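Local coordinates for protein uroporphyrinogen III synthase (Thermus thermophilus, PDB 1WCW) that probably catalyses the cyclisation of hydroxymethylbilane to uroporphyrinogen III, an early step in the biosynthesis of haem and related tetrapyrroles, at residues 60-65 with 132-137; 91-96 with 111-116. One frame throughout, in Å; residues are numbered along the deposited sequence.

Contact 1 (60-65 with 132-137); sequences VDLFLA and GVAALQ
Strands 62-65 and 132-137 run side by side in parallel, their axes 14° apart, with L62 paired to A134, F63 to A135 and L64 to L136. They are neighbours inside the mixed sheet of one of the two alpha/beta domains of the HemD fold. The backbone bonds follow the usual parallel pattern: L62 O receives A135 N, and A135 O in turn receives L64 N. Just before the strand, D61 adds to this pattern: its N joins L62 N on V133 O, at 2.8 Å from that oxygen. The carboxylate of D61 returns a bond to the same residue, V133 N reaching OD2 at 2.9 Å through the anti lone pair. With chi1 at -62°, CG of D61 lies beside its own backbone N, which brings OD2 over to the other strand, 3.1 Å from G132 CA. Glycine suits that position, because a side chain there would run into OD2 and the backbone takes a positive phi.

Of the two sheet faces, the one with L62, L64, A134 and L136 is packed by helix 144-152. On it L64 and L136 lie alongside each other, pointing the same way, with CD2 of L64 3.8 Å from CD1 of L136. A134 is small enough for L62 to settle beside it, CD2 to CB 4.1 Å. The opposite face carries F63 and A135, and there helix 99-107 meets F63 through L105. The methyl of A135 abuts the F63 ring at its edge, near the ring plane, 3.8 Å from CD1; alanine leaves room for this broad ring. At the far end Q137 N donates to L64 O over 2.9 Å.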
ATOM      1  N   VAL A  60      -5.142  24.941  -5.114  1.00 12.80           N
ATOM      2  CA  VAL A  60      -5.550  24.338  -3.829  1.00 12.55           C
ATOM      3  C   VAL A  60      -4.591  24.824  -2.738  1.00 11.12           C
ATOM      4  O   VAL A  60      -3.462  25.243  -3.017  1.00 15.17           O
ATOM      5  CB  VAL A  60      -5.523  22.770  -3.864  1.00 14.13           C
ATOM      6  CG1 VAL A  60      -6.506  22.266  -4.917  1.00 13.13           C
ATOM      7  CG2 VAL A  60      -4.134  22.242  -4.155  1.00 12.96           C
ATOM      8  N   ASP A  61      -5.057  24.686  -1.513  1.00 12.55           N
ATOM      9  CA  ASP A  61      -4.217  25.146  -0.411  1.00 13.43           C
ATOM     10  C   ASP A  61      -3.294  24.090   0.095  1.00 11.09           C
ATOM     11  O   ASP A  61      -2.197  24.388   0.553  1.00 13.32           O
ATOM     12  CB  ASP A  61      -5.165  25.641   0.669  1.00 13.89           C
ATOM     13  CG  ASP A  61      -5.974  26.778   0.158  1.00 17.34           C
ATOM     14  OD1 ASP A  61      -5.377  27.857  -0.002  1.00 20.32           O
ATOM     15  OD2 ASP A  61      -7.163  26.555  -0.203  1.00 19.77           O
ATOM     16  N   LEU A  62      -3.727  22.845  -0.029  1.00 11.52           N
ATOM     17  CA  LEU A  62      -2.946  21.729   0.457  1.00 12.73           C
ATOM     18  C   LEU A  62      -3.089  20.584  -0.535  1.00  9.38           C
ATOM     19  O   LEU A  62      -4.157  20.363  -1.118  1.00 10.46           O
ATOM     20  CB  LEU A  62      -3.461  21.312   1.840  1.00 14.67           C
ATOM     21  CG  LEU A  62      -2.716  20.242   2.620  1.00 14.24           C
ATOM     22  CD1 LEU A  62      -2.919  20.524   4.128  1.00 21.19           C
ATOM     23  CD2 LEU A  62      -3.182  18.918   2.243  1.00 16.81           C
ATOM     24  N   PHE A  63      -1.994  19.872  -0.722  1.00  8.74           N
ATOM     25  CA  PHE A  63      -1.968  18.679  -1.555  1.00  7.90           C
ATOM     26  C   PHE A  63      -1.357  17.560  -0.736  1.00  8.07           C
ATOM     27  O   PHE A  63      -0.254  17.650  -0.234  1.00 10.31           O
ATOM     28  CB  PHE A  63      -1.119  18.917  -2.829  1.00 10.01           C
ATOM     29  CG  PHE A  63      -1.023  17.682  -3.722  1.00 11.11           C
ATOM     30  CD1 PHE A  63      -2.133  17.235  -4.455  1.00 16.93           C
ATOM     31  CD2 PHE A  63       0.137  16.937  -3.774  1.00 12.29           C
ATOM     32  CE1 PHE A  63      -2.054  16.018  -5.220  1.00 15.64           C
ATOM     33  CE2 PHE A  63       0.214  15.765  -4.527  1.00 13.45           C
ATOM     34  CZ  PHE A  63      -0.854  15.306  -5.226  1.00 14.44           C
ATOM     35  N   LEU A  64      -2.078  16.462  -0.611  1.00  8.21           N
ATOM     36  CA  LEU A  64      -1.646  15.313   0.140  1.00  9.23           C
ATOM     37  C   LEU A  64      -1.466  14.094  -0.795  1.00  8.66           C
ATOM     38  O   LEU A  64      -2.484  13.569  -1.372  1.00 10.73           O
ATOM     39  CB  LEU A  64      -2.637  15.017   1.262  1.00 11.52           C
ATOM     40  CG  LEU A  64      -2.152  14.132   2.439  1.00 13.48           C
ATOM     41  CD1 LEU A  64      -3.197  14.273   3.532  1.00 17.27           C
ATOM     42  CD2 LEU A  64      -1.950  12.669   2.065  1.00 16.74           C
ATOM     43  N   ALA A  65      -0.227  13.682  -0.967  1.00  8.85           N
ATOM     44  CA  ALA A  65       0.103  12.524  -1.788  1.00  8.07           C
ATOM     45  C   ALA A  65       0.248  11.290  -0.914  1.00  8.99           C
ATOM     46  O   ALA A  65       0.993  11.348   0.066  1.00  9.49           O
ATOM     47  CB  ALA A  65       1.459  12.768  -2.504  1.00 10.62           C
ATOM     48  N   GLY A 132      -9.849  26.622   2.985  1.00 26.71           N
ATOM     49  CA  GLY A 132      -9.632  26.335   1.607  1.00 19.09           C
ATOM     50  C   GLY A 132      -9.895  24.902   1.233  1.00 16.06           C
ATOM     51  O   GLY A 132     -10.680  24.179   1.832  1.00 17.52           O
ATOM     52  N   VAL A 133      -9.120  24.497   0.245  1.00 15.43           N
ATOM     53  CA  VAL A 133      -9.253  23.178  -0.394  1.00 15.19           C
ATOM     54  C   VAL A 133      -8.012  22.320  -0.233  1.00 10.84           C
ATOM     55  O   VAL A 133      -6.909  22.846  -0.410  1.00 12.22           O
ATOM     56  CB  VAL A 133      -9.522  23.358  -1.887  1.00 17.95           C
ATOM     57  CG1 VAL A 133      -9.659  21.992  -2.530  1.00 17.93           C
ATOM     58  CG2 VAL A 133     -10.776  24.188  -2.052  1.00 24.90           C
ATOM     59  N   ALA A 134      -8.251  21.088   0.134  1.00 11.47           N
ATOM     60  CA  ALA A 134      -7.175  20.088   0.275  1.00 10.04           C
ATOM     61  C   ALA A 134      -7.414  19.000  -0.763  1.00 11.03           C
ATOM     62  O   ALA A 134      -8.405  18.266  -0.721  1.00 13.42           O
ATOM     63  CB  ALA A 134      -7.169  19.462   1.690  1.00 12.09           C
ATOM     64  N   ALA A 135      -6.461  18.840  -1.654  1.00  9.77           N
ATOM     65  CA  ALA A 135      -6.513  17.805  -2.682  1.00  8.88           C
ATOM     66  C   ALA A 135      -5.866  16.568  -2.094  1.00  9.68           C
ATOM     67  O   ALA A 135      -4.757  16.648  -1.522  1.00 12.66           O
ATOM     68  CB  ALA A 135      -5.727  18.254  -3.884  1.00 11.65           C
ATOM     69  N   LEU A 136      -6.545  15.441  -2.162  1.00  9.20           N
ATOM     70  CA  LEU A 136      -6.064  14.202  -1.579  1.00  8.52           C
ATOM     71  C   LEU A 136      -5.944  13.169  -2.688  1.00  8.30           C
ATOM     72  O   LEU A 136      -6.969  12.800  -3.317  1.00  9.77           O
ATOM     73  CB  LEU A 136      -7.067  13.760  -0.489  1.00 10.37           C
ATOM     74  CG  LEU A 136      -6.832  12.377   0.071  1.00 11.08           C
ATOM     75  CD1 LEU A 136      -5.513  12.246   0.764  1.00 13.49           C
ATOM     76  CD2 LEU A 136      -7.909  12.114   1.050  1.00 11.87           C
ATOM     77  N   GLN A 137      -4.762  12.666  -2.931  1.00  8.42           N
ATOM     78  CA  GLN A 137      -4.582  11.629  -3.938  1.00  6.79           C
ATOM     79  C   GLN A 137      -4.794  10.270  -3.278  1.00  8.93           C
ATOM     80  O   GLN A 137      -4.137   9.938  -2.277  1.00  9.77           O
ATOM     81  CB  GLN A 137      -3.166  11.723  -4.475  1.00  9.87           C
ATOM     82  CG  GLN A 137      -2.775  10.595  -5.459  1.00 10.33           C
ATOM     83  CD  GLN A 137      -2.009   9.469  -4.761  1.00  9.12           C
ATOM     84  OE1 GLN A 137      -2.361   8.272  -4.895  1.00 12.11           O
ATOM     85  NE2 GLN A 137      -1.002   9.816  -4.077  1.00  6.73           N
TER

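Contact 2 (91-96 with 111-116); sequences KAFRLA and PPHAVG
The carbonyl oxygen of P111 is gripped side-on by R94, NE at 3.0 Å and NH1 at 2.8 Å; the NH1 donor lies in the carbonyl plane, whereas NE stands above it. The arginine bends at chi3 (-61°), which turns the guanidinium back toward the P111 carbonyl, and its NH2 also bonds L89 O at the end of helix 86-91. A shorter, uncharged alanine here would probably deprive P111 O and L89 O of the R94 donors and open a gap beside H113.

H113 comes over the guanidinium, its NE2 above one face toward the rim, 3.6 Å from R94 NH2; the same NE2 makes a weak bond to A92 O. The F93 and H113 rings lie almost parallel, planes 6° apart, but are displaced so that little of one faces the other; the closest touch is CE1 of F93 to CB of H113 at 3.6 Å.

The backbones then pair as parallel strands of a beta-alpha-beta unit, 93-96 and 114-115 joined by helix 99-107. H113 N bonds R94 O at 2.8 Å, A96 N bonds A114 O, and G116 N bonds A96 O. CD2 of L95 meets A114 CB, and A96 is small enough for its methyl to meet CB of P112 and A101 and A102 of the helix. The buried R94 cation is thus met by carbonyl oxygens, those ending helix 86-91 probably helping to offset its charge.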
ATOM      1  N   LYS A  91       2.473  26.124  -5.448  1.00 14.09           N
ATOM      2  CA  LYS A  91       1.955  27.055  -4.467  1.00 15.27           C
ATOM      3  C   LYS A  91       1.325  26.349  -3.256  1.00 17.58           C
ATOM      4  O   LYS A  91       1.290  26.911  -2.153  1.00 19.87           O
ATOM      5  CB  LYS A  91       0.940  27.987  -5.115  1.00 16.59           C
ATOM      6  CG  LYS A  91       1.617  28.869  -6.202  1.00 24.46           C
ATOM      7  CD  LYS A  91       0.639  29.733  -6.965  1.00 33.38           C
ATOM      8  CE  LYS A  91       1.361  30.585  -8.006  1.00 36.31           C
ATOM      9  NZ  LYS A  91       0.445  31.640  -8.556  1.00 44.11           N
ATOM     10  N   ALA A  92       0.854  25.118  -3.414  1.00 13.38           N
ATOM     11  CA  ALA A  92       0.233  24.439  -2.324  1.00 11.42           C
ATOM     12  C   ALA A  92       1.252  23.966  -1.244  1.00 10.01           C
ATOM     13  O   ALA A  92       2.432  23.774  -1.540  1.00 11.78           O
ATOM     14  CB  ALA A  92      -0.493  23.197  -2.899  1.00 13.05           C
ATOM     15  N   PHE A  93       0.715  23.768  -0.041  1.00 11.28           N
ATOM     16  CA  PHE A  93       1.481  23.144   1.041  1.00 10.00           C
ATOM     17  C   PHE A  93       1.396  21.644   0.662  1.00  9.35           C
ATOM     18  O   PHE A  93       0.288  21.103   0.521  1.00 10.82           O
ATOM     19  CB  PHE A  93       0.836  23.402   2.393  1.00 10.86           C
ATOM     20  CG  PHE A  93       1.605  22.890   3.548  1.00  9.90           C
ATOM     21  CD1 PHE A  93       2.782  23.536   3.961  1.00 10.92           C
ATOM     22  CD2 PHE A  93       1.189  21.779   4.218  1.00 10.53           C
ATOM     23  CE1 PHE A  93       3.515  23.026   5.074  1.00 11.41           C
ATOM     24  CE2 PHE A  93       1.947  21.269   5.320  1.00 12.90           C
ATOM     25  CZ  PHE A  93       3.128  21.935   5.734  1.00 11.07           C
ATOM     26  N   ARG A  94       2.531  21.002   0.534  1.00  9.51           N
ATOM     27  CA  ARG A  94       2.566  19.629   0.047  1.00  9.21           C
ATOM     28  C   ARG A  94       2.960  18.661   1.102  1.00  9.07           C
ATOM     29  O   ARG A  94       4.031  18.810   1.731  1.00 10.16           O
ATOM     30  CB  ARG A  94       3.529  19.559  -1.119  1.00 10.21           C
ATOM     31  CG  ARG A  94       3.144  20.429  -2.319  1.00 10.59           C
ATOM     32  CD  ARG A  94       4.167  20.303  -3.474  1.00 12.40           C
ATOM     33  NE  ARG A  94       5.509  20.725  -3.131  1.00 13.13           N
ATOM     34  CZ  ARG A  94       5.900  22.001  -3.090  1.00 12.11           C
ATOM     35  NH1 ARG A  94       7.183  22.241  -2.755  1.00 15.49           N
ATOM     36  NH2 ARG A  94       5.048  22.997  -3.365  1.00 13.96           N
ATOM     37  N   LEU A  95       2.142  17.638   1.313  1.00 10.42           N
ATOM     38  CA  LEU A  95       2.430  16.565   2.242  1.00  9.39           C
ATOM     39  C   LEU A  95       2.566  15.232   1.570  1.00 10.72           C
ATOM     40  O   LEU A  95       1.806  14.940   0.606  1.00 13.12           O
ATOM     41  CB  LEU A  95       1.321  16.416   3.243  1.00 13.91           C
ATOM     42  CG  LEU A  95       1.153  17.556   4.217  1.00 15.03           C
ATOM     43  CD1 LEU A  95      -0.083  17.356   5.035  1.00 19.84           C
ATOM     44  CD2 LEU A  95       2.411  17.692   5.149  1.00 17.50           C
ATOM     45  N   ALA A  96       3.501  14.409   1.993  1.00  9.63           N
ATOM     46  CA  ALA A  96       3.592  13.031   1.444  1.00  9.19           C
ATOM     47  C   ALA A  96       3.402  12.098   2.609  1.00  9.93           C
ATOM     48  O   ALA A  96       3.963  12.273   3.686  1.00 10.88           O
ATOM     49  CB  ALA A  96       4.910  12.851   0.817  1.00 10.38           C
ATOM     50  N   PRO A 111       9.165  19.086  -4.149  1.00 15.33           N
ATOM     51  CA  PRO A 111       9.417  18.370  -2.895  1.00 14.31           C
ATOM     52  C   PRO A 111       8.394  18.669  -1.807  1.00 14.20           C
ATOM     53  O   PRO A 111       7.927  19.798  -1.655  1.00 14.04           O
ATOM     54  CB  PRO A 111      10.865  18.790  -2.509  1.00 19.36           C
ATOM     55  CG  PRO A 111      10.984  20.189  -3.135  1.00 18.94           C
ATOM     56  CD  PRO A 111      10.222  20.094  -4.445  1.00 19.64           C
ATOM     57  N   PRO A 112       8.062  17.665  -1.025  1.00 12.66           N
ATOM     58  CA  PRO A 112       7.084  17.895   0.036  1.00 11.23           C
ATOM     59  C   PRO A 112       7.607  18.771   1.147  1.00 11.19           C
ATOM     60  O   PRO A 112       8.793  18.770   1.451  1.00 13.08           O
ATOM     61  CB  PRO A 112       6.770  16.474   0.546  1.00 11.39           C
ATOM     62  CG  PRO A 112       8.066  15.727   0.293  1.00 13.69           C
ATOM     63  CD  PRO A 112       8.600  16.270  -1.025  1.00 12.53           C
ATOM     64  N   HIS A 113       6.696  19.488   1.786  1.00  9.81           N
ATOM     65  CA  HIS A 113       7.048  20.277   2.968  1.00  9.69           C
ATOM     66  C   HIS A 113       7.132  19.414   4.180  1.00 12.04           C
ATOM     67  O   HIS A 113       7.842  19.801   5.127  1.00 13.08           O
ATOM     68  CB  HIS A 113       6.033  21.400   3.163  1.00 10.27           C
ATOM     69  CG  HIS A 113       5.953  22.323   1.996  1.00 10.11           C
ATOM     70  ND1 HIS A 113       6.868  23.314   1.647  1.00 14.08           N
ATOM     71  CD2 HIS A 113       4.975  22.372   1.057  1.00 10.32           C
ATOM     72  CE1 HIS A 113       6.432  23.948   0.558  1.00  7.93           C
ATOM     73  NE2 HIS A 113       5.283  23.373   0.186  1.00 14.64           N
ATOM     74  N   ALA A 114       6.412  18.301   4.273  1.00 12.19           N
ATOM     75  CA  ALA A 114       6.525  17.394   5.385  1.00 12.76           C
ATOM     76  C   ALA A 114       6.141  16.012   4.855  1.00 12.55           C
ATOM     77  O   ALA A 114       5.434  15.868   3.858  1.00 11.29           O
ATOM     78  CB  ALA A 114       5.653  17.809   6.517  1.00 15.82           C
ATOM     79  N   VAL A 115       6.661  15.005   5.542  1.00 10.66           N
ATOM     80  CA  VAL A 115       6.539  13.596   5.149  1.00 11.26           C
ATOM     81  C   VAL A 115       6.271  12.775   6.372  1.00 10.14           C
ATOM     82  O   VAL A 115       6.931  12.937   7.439  1.00 12.43           O
ATOM     83  CB  VAL A 115       7.857  13.067   4.518  1.00 12.29           C
ATOM     84  CG1 VAL A 115       7.680  11.668   4.010  1.00 14.40           C
ATOM     85  CG2 VAL A 115       8.277  13.984   3.406  1.00 14.70           C
ATOM     86  N   GLY A 116       5.304  11.876   6.249  1.00 11.09           N
ATOM     87  CA  GLY A 116       4.913  10.989   7.337  1.00 11.06           C
ATOM     88  C   GLY A 116       5.767   9.742   7.315  1.00 10.40           C
ATOM     89  O   GLY A 116       6.863   9.702   6.717  1.00 14.54           O
TER

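In the fold
Both contacts belong to the same mixed sheet and share a seam: strands 62-65 and 93-96 are neighbours, with F63 O to L95 N and L95 O to A65 N probably hydrogen-bonded. Their centres are about 10 Å apart. Contact 1 is in the interior of the sheet and largely buried, held by regular backbone bonds and apolar packing, with the D61 carboxylate joining in just before the strand. Contact 2 reaches the outermost strand, 114-115, is only partly buried, with H113 and V115 exposed, and relies more on a buried arginine, a histidine and prolines. Helix 99-107 links them, packing on F63 and A65 in one and on A96 and P112 in the other.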